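Long-range contact in beta-lactamase (Klebsiella pneumoniae, PDB 6KBY), which probably hydrolyses beta-lactam antibiotics to substituted beta-amino acids as a class C serine enzyme, here caught covalently bound to AMP: residues G70-T75 / I319-S324. Residues are numbered along the deposited sequence; the frame is centred on the assembly and turned at random.
Sequences GSLSKT and INKTGS. With AMP (adenosine monophosphate), chain B.
K321 lies across the first turn of helix 72-86, its aliphatic chain lying against L72 and T75. K321 CG stands anti to its backbone N (chi1 -173°) and packs 3.8 Å from L72 CD2; it also passes T75 CG2, the two chains running in opposite directions. The same L72 methyl, CD2, presses on K321 O at 3.1 Å, while L72 also rests on A330 and I332 of strand 328-335. Bends at chi2 and chi4 bring K321 NZ back over its own strand, where it donates to T322 O at 2.8 Å, tilted slightly from the carbonyl plane, and is also hydrogen-bonded to Y156 OH. That places K321 NZ 3.6 Å from S71 CB. S71 OG is bonded to the AMP phosphorus, and K74 NZ donates to S71 OG (2.8 Å). G70 and G323 let the backbones close in here, so that S71 N and S324 N both reach AMP O1P, at 2.8 Å and 2.7 Å, S324 N more directly. Two backbone N-H groups gripping one phosphoryl oxygen form the oxyanion hole of a serine beta-lactamase. With the SxxK and KTG motifs alongside, the AMP adduct on S71 probably mimics the tetrahedral oxyanion that forms on the way to, or from, the acyl-enzyme.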
ATOM      1  N   GLY A  70      -4.749   4.857   3.231  1.00  7.71           N
ATOM      2  CA  GLY A  70      -3.484   5.466   3.591  1.00  8.24           C
ATOM      3  C   GLY A  70      -2.339   4.939   2.748  1.00  8.48           C
ATOM      4  O   GLY A  70      -2.428   4.957   1.522  1.00  8.10           O
ATOM      5  N   SER A  71      -1.293   4.385   3.371  1.00  9.50           N
ATOM      6  CA  SER A  71      -0.087   3.995   2.634  1.00  9.39           C
ATOM      7  C   SER A  71      -0.230   2.783   1.729  1.00  9.62           C
ATOM      8  O   SER A  71       0.722   2.498   0.991  1.00  9.51           O
ATOM      9  CB  SER A  71       1.079   3.765   3.578  1.00  9.95           C
ATOM     10  OG  SER A  71       1.405   4.983   4.203  1.00 10.65           O
ATOM     11  N   LEU A  72      -1.349   2.053   1.731  1.00  9.32           N
ATOM     12  CA  LEU A  72      -1.522   1.135   0.613  1.00  9.22           C
ATOM     13  C   LEU A  72      -1.398   1.901  -0.686  1.00  9.37           C
ATOM     14  O   LEU A  72      -0.975   1.337  -1.698  1.00  9.69           O
ATOM     15  CB  LEU A  72      -2.858   0.402   0.675  1.00  9.84           C
ATOM     16  CG  LEU A  72      -3.074  -0.504   1.883  1.00 13.08           C
ATOM     17  CD1 LEU A  72      -4.294  -1.383   1.679  1.00 11.80           C
ATOM     18  CD2 LEU A  72      -1.836  -1.333   2.123  1.00 13.64           C
ATOM     19  N   SER A  73      -1.704   3.207  -0.645  1.00  8.66           N
ATOM     20  CA  SER A  73      -1.597   4.057  -1.820  1.00  7.76           C
ATOM     21  C   SER A  73      -0.185   4.075  -2.389  1.00  7.11           C
ATOM     22  O   SER A  73      -0.015   4.264  -3.595  1.00  7.49           O
ATOM     23  CB  SER A  73      -2.016   5.480  -1.461  1.00  7.42           C
ATOM     24  OG  SER A  73      -3.313   5.515  -0.883  1.00  7.11           O
ATOM     25  N   LYS A  74       0.833   3.900  -1.542  1.00  7.15           N
ATOM     26  CA  LYS A  74       2.205   3.932  -2.038  1.00  7.24           C
ATOM     27  C   LYS A  74       2.451   2.830  -3.056  1.00  6.46           C
ATOM     28  O   LYS A  74       3.271   2.997  -3.970  1.00  6.58           O
ATOM     29  CB  LYS A  74       3.196   3.798  -0.882  1.00  8.19           C
ATOM     30  CG  LYS A  74       3.105   4.911   0.152  1.00  8.29           C
ATOM     31  CD  LYS A  74       4.303   4.896   1.093  1.00  9.84           C
ATOM     32  CE  LYS A  74       4.413   6.186   1.890  1.00  7.87           C
ATOM     33  NZ  LYS A  74       3.170   6.456   2.663  1.00 13.03           N
ATOM     34  N   THR A  75       1.769   1.687  -2.911  1.00  6.70           N
ATOM     35  CA  THR A  75       1.976   0.605  -3.866  1.00  6.97           C
ATOM     36  C   THR A  75       1.409   0.954  -5.235  1.00  6.96           C
ATOM     37  O   THR A  75       1.877   0.417  -6.243  1.00  7.11           O
ATOM     38  CB  THR A  75       1.392  -0.728  -3.369  1.00  7.97           C
ATOM     39  OG1 THR A  75      -0.045  -0.676  -3.350  1.00  8.13           O
ATOM     40  CG2 THR A  75       1.919  -1.101  -1.995  1.00  8.41           C
ATOM     41  N   ILE A 319       4.387 -11.105   0.857  1.00  6.14           N
ATOM     42  CA  ILE A 319       4.432  -9.720   0.397  1.00  6.32           C
ATOM     43  C   ILE A 319       3.337  -8.956   1.121  1.00  5.78           C
ATOM     44  O   ILE A 319       2.211  -9.452   1.261  1.00  6.75           O
ATOM     45  CB  ILE A 319       4.238  -9.652  -1.131  1.00  6.92           C
ATOM     46  CG1 ILE A 319       5.246 -10.560  -1.842  1.00  7.71           C
ATOM     47  CG2 ILE A 319       4.348  -8.204  -1.613  1.00  8.32           C
ATOM     48  CD1 ILE A 319       5.110 -10.569  -3.354  1.00  8.71           C
ATOM     49  N   ASN A 320       3.655  -7.755   1.606  1.00  6.05           N
ATOM     50  CA  ASN A 320       2.676  -7.066   2.436  1.00  5.96           C
ATOM     51  C   ASN A 320       2.872  -5.559   2.424  1.00  6.11           C
ATOM     52  O   ASN A 320       3.923  -5.046   2.026  1.00  6.24           O
ATOM     53  CB  ASN A 320       2.587  -7.649   3.861  1.00  6.83           C
ATOM     54  CG  ASN A 320       3.777  -7.316   4.791  1.00  6.77           C
ATOM     55  OD1 ASN A 320       3.673  -7.607   5.985  1.00  7.69           O
ATOM     56  ND2 ASN A 320       4.873  -6.746   4.284  1.00  8.22           N
ATOM     57  N   LYS A 321       1.826  -4.859   2.872  1.00  6.21           N
ATOM     58  CA  LYS A 321       1.905  -3.422   3.088  1.00  6.16           C
ATOM     59  C   LYS A 321       0.823  -3.001   4.071  1.00  6.26           C
ATOM     60  O   LYS A 321      -0.336  -3.409   3.945  1.00  6.56           O
ATOM     61  CB  LYS A 321       1.730  -2.650   1.776  1.00  6.85           C
ATOM     62  CG  LYS A 321       1.964  -1.142   1.920  1.00  6.50           C
ATOM     63  CD  LYS A 321       3.444  -0.794   2.112  1.00  7.37           C
ATOM     64  CE  LYS A 321       3.645   0.667   2.495  1.00  7.45           C
ATOM     65  NZ  LYS A 321       3.274   0.930   3.908  1.00  8.72           N
ATOM     66  N   THR A 322       1.204  -2.170   5.037  1.00  6.56           N
ATOM     67  CA  THR A 322       0.271  -1.515   5.939  1.00  7.17           C
ATOM     68  C   THR A 322      -0.142  -0.154   5.386  1.00  6.98           C
ATOM     69  O   THR A 322       0.580   0.482   4.610  1.00  7.19           O
ATOM     70  CB  THR A 322       0.917  -1.301   7.308  1.00  7.06           C
ATOM     71  OG1 THR A 322       2.173  -0.638   7.130  1.00  8.34           O
ATOM     72  CG2 THR A 322       1.131  -2.626   8.044  1.00  8.52           C
ATOM     73  N   GLY A 323      -1.302   0.314   5.837  1.00  7.27           N
ATOM     74  CA  GLY A 323      -1.702   1.673   5.537  1.00  9.19           C
ATOM     75  C   GLY A 323      -2.642   2.220   6.587  1.00  6.50           C
ATOM     76  O   GLY A 323      -3.495   1.488   7.101  1.00  6.95           O
ATOM     77  N   SER A 324      -2.500   3.503   6.913  1.00  8.10           N
ATOM     78  CA  SER A 324      -3.367   4.111   7.912  1.00  8.56           C
ATOM     79  C   SER A 324      -3.613   5.566   7.554  1.00  9.05           C
ATOM     80  O   SER A 324      -2.834   6.185   6.833  1.00  9.54           O
ATOM     81  CB  SER A 324      -2.753   4.077   9.319  1.00 11.78           C
ATOM     82  OG  SER A 324      -2.211   2.803   9.629  1.00 10.51           O
TER
HETATM   83  P   AMP B 401       1.130   5.111   5.731  1.00 11.05           P
HETATM   84  O1P AMP B 401      -0.301   4.761   5.994  1.00 10.25           O
HETATM   85  O2P AMP B 401       2.204   4.324   6.433  1.00 13.01           O
HETATM   86  O5' AMP B 401       1.359   6.667   5.956  1.00 11.88           O
HETATM   87  C5' AMP B 401       0.461   7.612   5.394  1.00 14.31           C
HETATM   88  C4' AMP B 401      -0.389   8.272   6.450  1.00 14.03           C
HETATM   89  O4' AMP B 401       0.435   9.141   7.274  1.00 15.46           O
HETATM   90  C3' AMP B 401      -1.488   9.184   5.923  1.00 14.95           C
HETATM   91  O3' AMP B 401      -2.657   8.482   5.545  1.00 14.78           O
HETATM   92  C2' AMP B 401      -1.694  10.166   7.066  1.00 16.26           C
HETATM   93  O2' AMP B 401      -2.464   9.576   8.105  1.00 16.55           O
HETATM   94  C1' AMP B 401      -0.261  10.336   7.566  1.00 16.13           C
HETATM   95  N9  AMP B 401       0.428  11.444   6.877  1.00 17.82           N
HETATM   96  C8  AMP B 401       1.454  11.317   6.006  1.00 16.63           C
HETATM   97  N7  AMP B 401       1.864  12.531   5.552  1.00 16.41           N
HETATM   98  C5  AMP B 401       1.083  13.459   6.141  1.00 17.37           C
HETATM   99  C6  AMP B 401       0.980  14.933   6.105  1.00 18.77           C
HETATM  100  N6  AMP B 401       1.808  15.669   5.327  1.00 19.70           N
HETATM  101  N1  AMP B 401       0.026  15.518   6.869  1.00 22.17           N
HETATM  102  C2  AMP B 401      -0.806  14.794   7.644  1.00 22.85           C
HETATM  103  N3  AMP B 401      -0.766  13.449   7.725  1.00 21.90           N
HETATM  104  C4  AMP B 401       0.141  12.739   7.012  1.00 18.45           C